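Local coordinates for protein epoxyqueuosine reductase (Streptococcus thermophilus, PDB 5D6S) that is a cobalamin-binding iron-sulfur protein of the epoxyqueuosine reductase (QueG) family, holding two iron/sulfur clusters beside its cobalamin, at residues E66-E74 / T231-F240. Residues are numbered along the deposited sequence; the frame is centred on the assembly and turned at random.
Sequences EEGRTTGFE and TMNARRCLSF. With SF4 (iron/sulfur cluster), chain G.
The Arg69 side chain packs against Thr231, Met232 and Asn233, crossing the Thr231 side chain at about a right angle. CB sits nearest Met232 O, with Asn233 ND2 a little farther. CG meets the Asn233 amide, and the guanidinium and that amide stand nearly perpendicular, 85° apart. CD passes Met232 O. Arg69 NE then donates to Met232 O at 3.1 Å, an almost straight bond (166°) in the guanidinium plane, although the donor sits above the carbonyl plane. NH2 ends near the methyl CG2 of Thr231. NH1 forms a salt bridge with Glu67, so both segments fix the rotation of the guanidinium. The backbone adds a second link, Ala234 N to Arg69 O at 3.0 Å.

Arg235 reaches back the other way. Its chain bends at chi2 and chi3, which carries NH1 to the carbonyls of the 66-74 loop. Arg235 NH1 donates to Thr70 O at 3.0 Å, on a lone pair, and weakly to Thr71 O at 2.8 Å.

Apolar contacts add to these bonds. Thr71 CG2 rests 3.5 Å from Ala234 CB and also meets Phe240 CD1. Phe240 points its edge at the Phe73 face in an offset edge-to-face pair, centroids 5.6 Å apart. Trp315 makes another edge-to-face contact with Phe73.

Within the loop, Thr71 OG1 (chi1 61°) accepts from Phe73 N in an ST turn and donates to Glu74 OE2. Glu74 OE2 also accepts from Thr71 N, so the carboxylate braces the turn.

Cys237 SG binds iron FE1 of the cluster at 2.1 Å. Cys237 is the N-cap of the helix that carries Phe240, its SG accepting a weak bond from Ser239 N. Thr71, Phe73, Met232 and Ser239 belong to the cobalamin pocket. The arrangement joins the loop after helix 55-67 to the double 4Fe-4S cluster domain, where cobalamin and cluster sites meet.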
loop_
_atom_site.group_PDB
_atom_site.type_symbol
_atom_site.label_atom_id
_atom_site.label_comp_id
_atom_site.label_asym_id
_atom_site.label_seq_id
_atom_site.Cartn_x
_atom_site.Cartn_y
_atom_site.Cartn_z
ATOM N N GLU A 66 -2.612 12.601 -17.982
ATOM C CA GLU A 66 -3.492 12.914 -19.099
ATOM C C GLU A 66 -4.386 11.714 -19.468
ATOM O O GLU A 66 -5.566 11.884 -19.772
ATOM C CB GLU A 66 -2.670 13.401 -20.299
ATOM C CG GLU A 66 -3.270 14.601 -21.028
ATOM C CD GLU A 66 -4.275 14.210 -22.098
ATOM O OE1 GLU A 66 -4.143 13.108 -22.688
ATOM O OE2 GLU A 66 -5.196 15.014 -22.369
ATOM N N GLU A 67 -3.838 10.506 -19.396
ATOM C CA GLU A 67 -4.608 9.283 -19.667
ATOM C C GLU A 67 -5.483 8.785 -18.499
ATOM O O GLU A 67 -6.192 7.798 -18.643
ATOM C CB GLU A 67 -3.663 8.155 -20.080
ATOM C CG GLU A 67 -2.911 8.448 -21.373
ATOM C CD GLU A 67 -2.192 7.233 -21.939
ATOM O OE1 GLU A 67 -1.692 6.387 -21.162
ATOM O OE2 GLU A 67 -2.160 7.110 -23.178
ATOM N N GLY A 68 -5.408 9.451 -17.352
ATOM C CA GLY A 68 -6.256 9.152 -16.203
ATOM C C GLY A 68 -5.884 7.899 -15.444
ATOM O O GLY A 68 -6.734 7.268 -14.845
ATOM N N ARG A 69 -4.606 7.551 -15.468
ATOM C CA ARG A 69 -4.112 6.326 -14.856
ATOM C C ARG A 69 -3.496 6.597 -13.465
ATOM O O ARG A 69 -2.975 5.694 -12.796
ATOM C CB ARG A 69 -3.079 5.644 -15.778
ATOM C CG ARG A 69 -3.609 5.251 -17.158
ATOM C CD ARG A 69 -2.550 4.623 -18.077
ATOM N NE ARG A 69 -1.195 4.757 -17.536
ATOM C CZ ARG A 69 -0.247 5.594 -17.954
ATOM N NH1 ARG A 69 -0.429 6.418 -18.973
ATOM N NH2 ARG A 69 0.908 5.604 -17.329
ATOM N N THR A 70 -3.600 7.838 -13.035
ATOM C CA THR A 70 -3.085 8.287 -11.755
ATOM C C THR A 70 -4.132 8.106 -10.617
ATOM O O THR A 70 -5.338 8.227 -10.844
ATOM C CB THR A 70 -2.684 9.767 -11.841
ATOM O OG1 THR A 70 -2.321 10.223 -10.540
ATOM C CG2 THR A 70 -3.847 10.653 -12.322
ATOM N N THR A 71 -3.661 7.837 -9.396
ATOM C CA THR A 71 -4.560 7.603 -8.237
ATOM C C THR A 71 -5.110 8.858 -7.601
ATOM O O THR A 71 -6.196 8.829 -7.024
ATOM C CB THR A 71 -3.876 6.876 -7.061
ATOM O OG1 THR A 71 -2.788 7.669 -6.578
ATOM C CG2 THR A 71 -3.378 5.564 -7.488
ATOM N N GLY A 72 -4.323 9.923 -7.615
ATOM C CA GLY A 72 -4.615 11.113 -6.829
ATOM C C GLY A 72 -3.748 11.237 -5.598
ATOM O O GLY A 72 -3.781 12.252 -4.924
ATOM N N PHE A 73 -2.966 10.210 -5.281
ATOM C CA PHE A 73 -2.102 10.248 -4.084
ATOM C C PHE A 73 -0.758 10.837 -4.419
ATOM O O PHE A 73 0.058 11.090 -3.537
ATOM C CB PHE A 73 -1.872 8.848 -3.507
ATOM C CG PHE A 73 -3.120 8.122 -3.122
ATOM C CD1 PHE A 73 -4.306 8.786 -2.905
ATOM C CD2 PHE A 73 -3.093 6.739 -2.950
ATOM C CE1 PHE A 73 -5.449 8.092 -2.535
ATOM C CE2 PHE A 73 -4.226 6.042 -2.570
ATOM C CZ PHE A 73 -5.406 6.725 -2.363
ATOM N N GLU A 74 -0.519 11.003 -5.709
ATOM C CA GLU A 74 0.776 11.422 -6.190
ATOM C C GLU A 74 0.904 12.912 -5.977
ATOM O O GLU A 74 -0.075 13.660 -6.006
ATOM C CB GLU A 74 0.926 11.129 -7.680
ATOM C CG GLU A 74 0.753 9.670 -8.052
ATOM C CD GLU A 74 -0.692 9.265 -8.272
ATOM O OE1 GLU A 74 -1.589 10.138 -8.178
ATOM O OE2 GLU A 74 -0.930 8.061 -8.500
ATOM N N THR A 231 4.905 0.375 -15.655
ATOM C CA THR A 231 3.905 1.429 -15.659
ATOM C C THR A 231 2.535 0.780 -15.529
ATOM O O THR A 231 2.408 -0.440 -15.702
ATOM C CB THR A 231 4.108 2.295 -16.912
ATOM O OG1 THR A 231 4.505 3.602 -16.482
ATOM C CG2 THR A 231 2.890 2.398 -17.833
ATOM N N MET A 232 1.516 1.573 -15.203
ATOM C CA MET A 232 0.292 1.029 -14.594
ATOM C C MET A 232 -0.960 1.855 -14.865
ATOM O O MET A 232 -0.873 3.071 -14.953
ATOM C CB MET A 232 0.554 0.973 -13.086
ATOM C CG MET A 232 -0.632 0.670 -12.215
ATOM S SD MET A 232 -0.173 0.884 -10.485
ATOM C CE MET A 232 0.439 -0.747 -10.059
ATOM N N ASN A 233 -2.117 1.207 -15.001
ATOM C CA ASN A 233 -3.400 1.920 -14.751
ATOM C C ASN A 233 -3.802 1.837 -13.269
ATOM O O ASN A 233 -4.483 0.912 -12.873
ATOM C CB ASN A 233 -4.540 1.388 -15.595
ATOM C CG ASN A 233 -5.802 2.229 -15.447
ATOM O OD1 ASN A 233 -6.764 2.068 -16.191
ATOM N ND2 ASN A 233 -5.773 3.182 -14.551
ATOM N N ALA A 234 -3.323 2.777 -12.447
ATOM C CA ALA A 234 -3.349 2.620 -10.984
ATOM C C ALA A 234 -4.764 2.604 -10.415
ATOM O O ALA A 234 -5.050 2.031 -9.368
ATOM C CB ALA A 234 -2.541 3.736 -10.345
ATOM N N ARG A 235 -5.602 3.366 -11.082
ATOM C CA ARG A 235 -7.019 3.313 -11.003
ATOM C C ARG A 235 -7.563 1.872 -10.900
ATOM O O ARG A 235 -8.607 1.678 -10.288
ATOM C CB ARG A 235 -7.507 3.937 -12.298
ATOM C CG ARG A 235 -8.481 5.093 -12.231
ATOM C CD ARG A 235 -7.951 6.331 -11.547
ATOM N NE ARG A 235 -9.061 6.769 -10.711
ATOM C CZ ARG A 235 -8.983 7.515 -9.613
ATOM N NH1 ARG A 235 -7.840 8.005 -9.175
ATOM N NH2 ARG A 235 -10.088 7.760 -8.953
ATOM N N ARG A 236 -6.881 0.882 -11.487
ATOM C CA ARG A 236 -7.301 -0.543 -11.392
ATOM C C ARG A 236 -6.397 -1.401 -10.503
ATOM O O ARG A 236 -6.560 -2.599 -10.420
ATOM C CB ARG A 236 -7.400 -1.189 -12.766
ATOM C CG ARG A 236 -8.383 -0.494 -13.698
ATOM C CD ARG A 236 -8.479 -1.119 -15.095
ATOM N NE ARG A 236 -8.499 -2.582 -15.018
ATOM C CZ ARG A 236 -9.567 -3.309 -14.709
ATOM N NH1 ARG A 236 -10.766 -2.732 -14.474
ATOM N NH2 ARG A 236 -9.449 -4.618 -14.637
ATOM N N CYS A 237 -5.438 -0.797 -9.832
ATOM C CA CYS A 237 -4.704 -1.544 -8.819
ATOM C C CYS A 237 -5.631 -1.816 -7.620
ATOM O O CYS A 237 -6.306 -0.915 -7.130
ATOM C CB CYS A 237 -3.450 -0.805 -8.317
ATOM S SG CYS A 237 -2.377 -1.924 -7.361
ATOM N N LEU A 238 -5.642 -3.049 -7.144
ATOM C CA LEU A 238 -6.385 -3.386 -5.946
ATOM C C LEU A 238 -5.813 -2.696 -4.732
ATOM O O LEU A 238 -6.533 -2.478 -3.754
ATOM C CB LEU A 238 -6.372 -4.890 -5.714
ATOM C CG LEU A 238 -7.078 -5.758 -6.763
ATOM C CD1 LEU A 238 -7.024 -7.198 -6.297
ATOM C CD2 LEU A 238 -8.507 -5.332 -6.999
ATOM N N SER A 239 -4.520 -2.371 -4.749
ATOM C CA SER A 239 -3.951 -1.638 -3.604
ATOM C C SER A 239 -4.650 -0.298 -3.469
ATOM O O SER A 239 -4.937 0.183 -2.364
ATOM C CB SER A 239 -2.456 -1.419 -3.757
ATOM O OG SER A 239 -1.911 -0.827 -2.577
ATOM N N PHE A 240 -4.951 0.295 -4.621
ATOM C CA PHE A 240 -5.659 1.557 -4.675
ATOM C C PHE A 240 -7.083 1.337 -4.256
ATOM O O PHE A 240 -7.613 2.086 -3.450
ATOM C CB PHE A 240 -5.584 2.165 -6.086
ATOM C CG PHE A 240 -6.448 3.381 -6.272
ATOM C CD1 PHE A 240 -6.261 4.509 -5.485
ATOM C CD2 PHE A 240 -7.480 3.377 -7.180
ATOM C CE1 PHE A 240 -7.070 5.623 -5.646
ATOM C CE2 PHE A 240 -8.308 4.464 -7.307
ATOM C CZ PHE A 240 -8.102 5.590 -6.562
HETATM FE FE1 SF4 G . -1.821 -3.841 -8.081
HETATM FE FE2 SF4 G . -2.156 -6.264 -7.265
HETATM FE FE3 SF4 G . 0.150 -5.519 -8.230
HETATM FE FE4 SF4 G . -1.857 -5.812 -9.806
HETATM S S1 SF4 G . -0.927 -7.279 -8.656
HETATM S S2 SF4 G . -0.531 -4.203 -9.714
HETATM S S3 SF4 G . -3.431 -5.178 -8.480
HETATM S S4 SF4 G . -0.810 -4.805 -6.495
#